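3-hydroxyacyl-CoA dehydrogenase (Archaeoglobus fulgidus, PDB 1ZEJ) forms a homodimer and probably works as an NAD+-dependent oxidoreductase of the 3-hydroxyacyl-CoA dehydrogenase family. Local coordinates at residues L226-Y230 and W250-I255. Sequence-based numbering, arbitrary orientation.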
loop_
_atom_site.group_PDB
_atom_site.type_symbol
_atom_site.label_atom_id
_atom_site.label_comp_id
_atom_site.label_asym_id
_atom_site.label_seq_id
_atom_site.Cartn_x
_atom_site.Cartn_y
_atom_site.Cartn_z
ATOM N N LEU A 226 2.930 -3.491 -18.557
ATOM C CA LEU A 226 4.347 -3.537 -18.241
ATOM C C LEU A 226 5.149 -2.653 -19.188
ATOM O O LEU A 226 6.088 -2.020 -18.743
ATOM C CB LEU A 226 4.875 -4.971 -18.292
ATOM C CG LEU A 226 4.830 -5.770 -16.998
ATOM C CD1 LEU A 226 3.478 -5.729 -16.322
ATOM C CD2 LEU A 226 5.308 -7.222 -17.259
ATOM N N ASP A 227 4.797 -2.660 -20.487
ATOM C CA ASP A 227 5.372 -1.728 -21.468
ATOM C C ASP A 227 5.135 -0.245 -21.071
ATOM O O ASP A 227 6.063 0.583 -21.078
ATOM C CB ASP A 227 4.857 -2.042 -22.883
ATOM C CG ASP A 227 3.326 -2.099 -22.974
ATOM O OD1 ASP A 227 2.609 -2.175 -21.951
ATOM O OD2 ASP A 227 2.832 -2.045 -24.090
ATOM N N VAL A 228 3.893 0.067 -20.698
ATOM C CA VAL A 228 3.530 1.398 -20.253
ATOM C C VAL A 228 4.396 1.794 -19.068
ATOM O O VAL A 228 4.991 2.876 -19.057
ATOM C CB VAL A 228 2.024 1.473 -19.874
ATOM C CG1 VAL A 228 1.727 2.733 -19.096
ATOM C CG2 VAL A 228 1.183 1.411 -21.131
ATOM N N ALA A 229 4.496 0.897 -18.092
ATOM C CA ALA A 229 5.259 1.163 -16.886
ATOM C C ALA A 229 6.744 1.343 -17.145
ATOM O O ALA A 229 7.361 2.230 -16.578
ATOM C CB ALA A 229 5.021 0.063 -15.848
ATOM N N TYR A 230 7.322 0.524 -18.012
ATOM C CA TYR A 230 8.735 0.637 -18.291
ATOM C C TYR A 230 9.097 1.976 -18.949
ATOM O O TYR A 230 10.044 2.630 -18.535
ATOM C CB TYR A 230 9.196 -0.488 -19.210
ATOM C CG TYR A 230 10.703 -0.583 -19.284
ATOM C CD1 TYR A 230 11.422 -1.229 -18.279
ATOM C CD2 TYR A 230 11.410 -0.030 -20.342
ATOM C CE1 TYR A 230 12.795 -1.312 -18.311
ATOM C CE2 TYR A 230 12.797 -0.112 -20.385
ATOM C CZ TYR A 230 13.477 -0.757 -19.353
ATOM O OH TYR A 230 14.853 -0.876 -19.361
ATOM N N TRP A 250 14.196 -6.921 -14.843
ATOM C CA TRP A 250 13.194 -7.999 -14.977
ATOM C C TRP A 250 12.062 -7.567 -15.915
ATOM O O TRP A 250 11.494 -8.382 -16.639
ATOM C CB TRP A 250 12.638 -8.456 -13.604
ATOM C CG TRP A 250 11.783 -7.484 -12.852
ATOM C CD1 TRP A 250 12.166 -6.728 -11.787
ATOM C CD2 TRP A 250 10.386 -7.192 -13.065
ATOM N NE1 TRP A 250 11.111 -5.972 -11.332
ATOM C CE2 TRP A 250 10.008 -6.229 -12.093
ATOM C CE3 TRP A 250 9.425 -7.628 -13.996
ATOM C CZ2 TRP A 250 8.727 -5.695 -12.022
ATOM C CZ3 TRP A 250 8.140 -7.083 -13.935
ATOM C CH2 TRP A 250 7.800 -6.130 -12.937
ATOM N N LEU A 251 11.765 -6.276 -15.888
ATOM C CA LEU A 251 10.697 -5.698 -16.680
ATOM C C LEU A 251 11.059 -5.709 -18.155
ATOM O O LEU A 251 10.206 -5.928 -19.011
ATOM C CB LEU A 251 10.443 -4.265 -16.210
ATOM C CG LEU A 251 9.129 -3.574 -16.558
ATOM C CD1 LEU A 251 7.959 -4.355 -16.041
ATOM C CD2 LEU A 251 9.075 -2.156 -15.952
ATOM N N GLN A 252 12.334 -5.496 -18.451
ATOM C CA GLN A 252 12.767 -5.411 -19.842
ATOM C C GLN A 252 12.738 -6.769 -20.550
ATOM O O GLN A 252 12.411 -6.844 -21.729
ATOM C CB GLN A 252 14.114 -4.684 -19.951
ATOM C CG GLN A 252 15.374 -5.537 -19.895
ATOM C CD GLN A 252 16.628 -4.694 -19.631
ATOM O OE1 GLN A 252 16.581 -3.704 -18.874
ATOM N NE2 GLN A 252 17.745 -5.075 -20.254
ATOM N N GLU A 253 13.013 -7.846 -19.808
ATOM C CA GLU A 253 12.899 -9.199 -20.347
ATOM C C GLU A 253 11.446 -9.524 -20.706
ATOM O O GLU A 253 11.178 -10.178 -21.708
ATOM C CB GLU A 253 13.434 -10.235 -19.340
ATOM N N LYS A 254 10.519 -9.085 -19.867
ATOM C CA LYS A 254 9.082 -9.245 -20.128
ATOM C C LYS A 254 8.620 -8.566 -21.419
ATOM O O LYS A 254 7.847 -9.134 -22.201
ATOM C CB LYS A 254 8.273 -8.693 -18.938
ATOM C CG LYS A 254 8.355 -9.535 -17.663
ATOM C CD LYS A 254 7.637 -10.848 -17.834
ATOM C CE LYS A 254 7.244 -11.475 -16.498
ATOM N NZ LYS A 254 6.581 -12.806 -16.784
ATOM N N ILE A 255 9.104 -7.355 -21.650
ATOM C CA ILE A 255 8.670 -6.578 -22.832
ATOM C C ILE A 255 9.261 -7.149 -24.114
ATOM O O ILE A 255 8.610 -7.145 -25.158
ATOM C CB ILE A 255 9.016 -5.087 -22.694
ATOM C CG1 ILE A 255 8.232 -4.490 -21.528
ATOM C CG2 ILE A 255 8.714 -4.311 -24.002
ATOM C CD1 ILE A 255 8.906 -3.309 -20.929
#
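The Y230 ring meets L251 at its edge, in plane, where CD2 of the leucine lies 3.4 Å from Y230 CD1. I255 CD1 and Q252 CB approach the same ring obliquely, and the ring and the Q252 amide stand nearly perpendicular, 84° apart, with Y230 OH 3.3 Å from Q252 OE1. The other flat group, the W250 indole, carries CB of L251 above one face, nearer its margin than its middle, and has L226 CD2 at its edge, 4.4 Å from W250 CZ3. The Y230 ring swings across the first turn of helix 249-256, past L251 toward Q252, because its first torsion (chi1 -168°) turns CG away from the backbone N; the Y230 and L251 side chains run antiparallel past one another. At the ring's root, Y230 CB rests 3.3 Å from I255 CD1, a methyl that also reaches the backbone of D227. The other methyl of L251, CD1, lies 3.6 Å from L226 CG, while L226 CD2 packs on the aliphatic start of K254, 3.7 Å from K254 CB. Were Y230 cut back to alanine, L251 CD2 and Q252 CB would probably lose their aromatic neighbour, opening a gap between the two helices. The contact is mainly apolar, and the charged ends turn elsewhere, D227 to K263, K254 to E259 and the carbonyl of G267. Helix 226-240 thus packs by its first turn against the short helix 249-256, their segment axes 9.7 Å apart and 134° between their N-to-C directions, in the helical C-terminal domain; L221 of helix 197-224 touches L226, A229 and W250, and W250 also packs on S188 of the second subunit.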